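Wsv230 (Shrimp white spot syndrome virus, PDB 2GJ2) is a nonstructural viral protein with a ferredoxin fold that binds metal ions, seen here with cadmium, and whose precise role is not established. Local coordinates at residues Gly60-Glu63 with Glu64-Leu68. Residues are numbered along the deposited sequence; the frame is centred on the assembly and turned at random.
Sequences GGIE and ELRLL
At the N-terminal end of helix 62-69, the first turn is braced along one flank by an i to i+3 salt bridge between E63 and R66. OE2 of E63 lies 3.0 Å from NH1 of R66, near the guanidinium plane, and the two side chains run side by side in the same direction. The pairing is of one oxygen with one nitrogen, since OE1 of E63 stays 4.9 Å from NH1 of R66; the 59° between carboxylate and guanidinium planes likewise speaks against a two-pronged, in-plane bridge. A bend at chi2 turns the E63 carboxylate toward the N-terminal end of the helix, and the R66 chain, extended from CG to NE, reaches back the same way. Over one face of the guanidinium sits CG2 of I62, 4.2 Å from CZ of R66.

Helix 62-69 is the second helix of the ferredoxin-like β-α-β-β-α-β core, between strand 45-50 and the edge strand 75-78, with strand 56-58 as part of the connection. R66 ties the helix to the later part of the chain: its NE is hydrogen-bonded to the carbonyl O of L74, and a long, weak ion pair links NH2 to E75. The I62 side chain packs on L74 as well.

The i to i+3 bond from E64 N to G61 O is weak. I62 O takes both R66 N (3.0 Å, i to i+4) and, weakly, L65 N (3.2 Å), while L67 N bonds to E63 O at 3.0 Å. At the phi of 91° and psi of -172° found for G61, a CB would be jammed against the carbonyl O of G60.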
ATOM      1  N   GLY A  60       7.593  11.404  20.201  1.00 55.57           N
ATOM      2  CA  GLY A  60       8.857  11.121  20.850  1.00 55.27           C
ATOM      3  C   GLY A  60      10.069  10.971  19.951  1.00 54.79           C
ATOM      4  O   GLY A  60      11.205  10.924  20.432  1.00 55.00           O
ATOM      5  N   GLY A  61       9.843  10.916  18.646  1.00 60.77           N
ATOM      6  CA  GLY A  61      10.949  10.744  17.721  1.00 60.05           C
ATOM      7  C   GLY A  61      11.117   9.260  17.496  1.00 58.95           C
ATOM      8  O   GLY A  61      10.299   8.477  17.953  1.00 58.96           O
ATOM      9  N   ILE A  62      12.174   8.855  16.809  1.00 50.57           N
ATOM     10  CA  ILE A  62      12.377   7.444  16.547  1.00 50.18           C
ATOM     11  C   ILE A  62      12.538   6.653  17.845  1.00 49.94           C
ATOM     12  O   ILE A  62      12.321   5.444  17.865  1.00 49.14           O
ATOM     13  CB  ILE A  62      13.596   7.235  15.616  1.00 62.11           C
ATOM     14  CG1 ILE A  62      13.502   8.206  14.431  1.00 63.92           C
ATOM     15  CG2 ILE A  62      13.615   5.801  15.079  1.00 61.62           C
ATOM     16  CD1 ILE A  62      14.614   8.068  13.392  1.00 64.45           C
ATOM     17  N   GLU A  63      12.899   7.333  18.938  1.00 58.16           N
ATOM     18  CA  GLU A  63      13.070   6.664  20.227  1.00 57.32           C
ATOM     19  C   GLU A  63      11.730   6.127  20.721  1.00 56.75           C
ATOM     20  O   GLU A  63      11.642   5.026  21.267  1.00 56.75           O
ATOM     21  CB  GLU A  63      13.662   7.619  21.264  1.00 67.50           C
ATOM     22  CG  GLU A  63      15.074   8.106  20.947  1.00 69.49           C
ATOM     23  CD  GLU A  63      15.126   9.012  19.717  1.00 71.35           C
ATOM     24  OE1 GLU A  63      14.266   9.909  19.608  1.00 70.77           O
ATOM     25  OE2 GLU A  63      16.029   8.839  18.865  1.00 72.36           O
ATOM     26  N   GLU A  64      10.676   6.900  20.516  1.00 55.24           N
ATOM     27  CA  GLU A  64       9.353   6.464  20.930  1.00 54.28           C
ATOM     28  C   GLU A  64       8.989   5.150  20.243  1.00 52.62           C
ATOM     29  O   GLU A  64       8.381   4.279  20.854  1.00 51.98           O
ATOM     30  CB  GLU A  64       8.311   7.535  20.587  1.00 65.45           C
ATOM     31  CG  GLU A  64       6.910   7.241  21.122  1.00 67.57           C
ATOM     32  CD  GLU A  64       5.941   8.396  20.905  1.00 68.18           C
ATOM     33  OE1 GLU A  64       6.398   9.484  20.493  1.00 69.34           O
ATOM     34  OE2 GLU A  64       4.725   8.221  21.156  1.00 69.22           O
ATOM     35  N   LEU A  65       9.369   5.005  18.973  1.00 45.89           N
ATOM     36  CA  LEU A  65       9.050   3.797  18.219  1.00 42.80           C
ATOM     37  C   LEU A  65       9.945   2.645  18.626  1.00 41.48           C
ATOM     38  O   LEU A  65       9.530   1.492  18.564  1.00 39.65           O
ATOM     39  CB  LEU A  65       9.156   4.066  16.716  1.00 50.38           C
ATOM     40  CG  LEU A  65       8.572   3.029  15.757  1.00 51.35           C
ATOM     41  CD1 LEU A  65       7.161   2.634  16.187  1.00 49.80           C
ATOM     42  CD2 LEU A  65       8.572   3.616  14.341  1.00 51.37           C
ATOM     43  N   ARG A  66      11.176   2.943  19.043  1.00 42.68           N
ATOM     44  CA  ARG A  66      12.079   1.889  19.525  1.00 41.47           C
ATOM     45  C   ARG A  66      11.521   1.291  20.848  1.00 39.74           C
ATOM     46  O   ARG A  66      11.626   0.078  21.104  1.00 38.32           O
ATOM     47  CB  ARG A  66      13.473   2.459  19.788  1.00 48.17           C
ATOM     48  CG  ARG A  66      14.308   2.700  18.566  1.00 48.86           C
ATOM     49  CD  ARG A  66      15.391   3.710  18.862  1.00 49.73           C
ATOM     50  NE  ARG A  66      16.297   3.842  17.726  1.00 52.44           N
ATOM     51  CZ  ARG A  66      16.999   4.931  17.424  1.00 51.77           C
ATOM     52  NH1 ARG A  66      16.925   6.019  18.173  1.00 51.31           N
ATOM     53  NH2 ARG A  66      17.765   4.933  16.348  1.00 52.99           N
ATOM     54  N   LEU A  67      10.938   2.139  21.688  1.00 43.12           N
ATOM     55  CA  LEU A  67      10.386   1.638  22.931  1.00 45.07           C
ATOM     56  C   LEU A  67       9.199   0.780  22.551  1.00 45.39           C
ATOM     57  O   LEU A  67       9.199  -0.428  22.799  1.00 45.14           O
ATOM     58  CB  LEU A  67       9.935   2.776  23.854  1.00 47.67           C
ATOM     59  CG  LEU A  67      11.042   3.745  24.309  1.00 49.01           C
ATOM     60  CD1 LEU A  67      10.423   5.000  24.907  1.00 48.13           C
ATOM     61  CD2 LEU A  67      11.971   3.046  25.291  1.00 49.07           C
ATOM     62  N   LEU A  68       8.212   1.389  21.900  1.00 45.63           N
ATOM     63  CA  LEU A  68       7.012   0.657  21.528  1.00 45.68           C
ATOM     64  C   LEU A  68       7.313  -0.701  20.909  1.00 45.61           C
ATOM     65  O   LEU A  68       6.616  -1.690  21.165  1.00 45.78           O
ATOM     66  CB  LEU A  68       6.149   1.519  20.604  1.00 51.78           C
ATOM     67  CG  LEU A  68       5.432   2.681  21.305  1.00 52.65           C
ATOM     68  CD1 LEU A  68       4.741   3.593  20.299  1.00 52.71           C
ATOM     69  CD2 LEU A  68       4.405   2.100  22.278  1.00 52.34           C
TER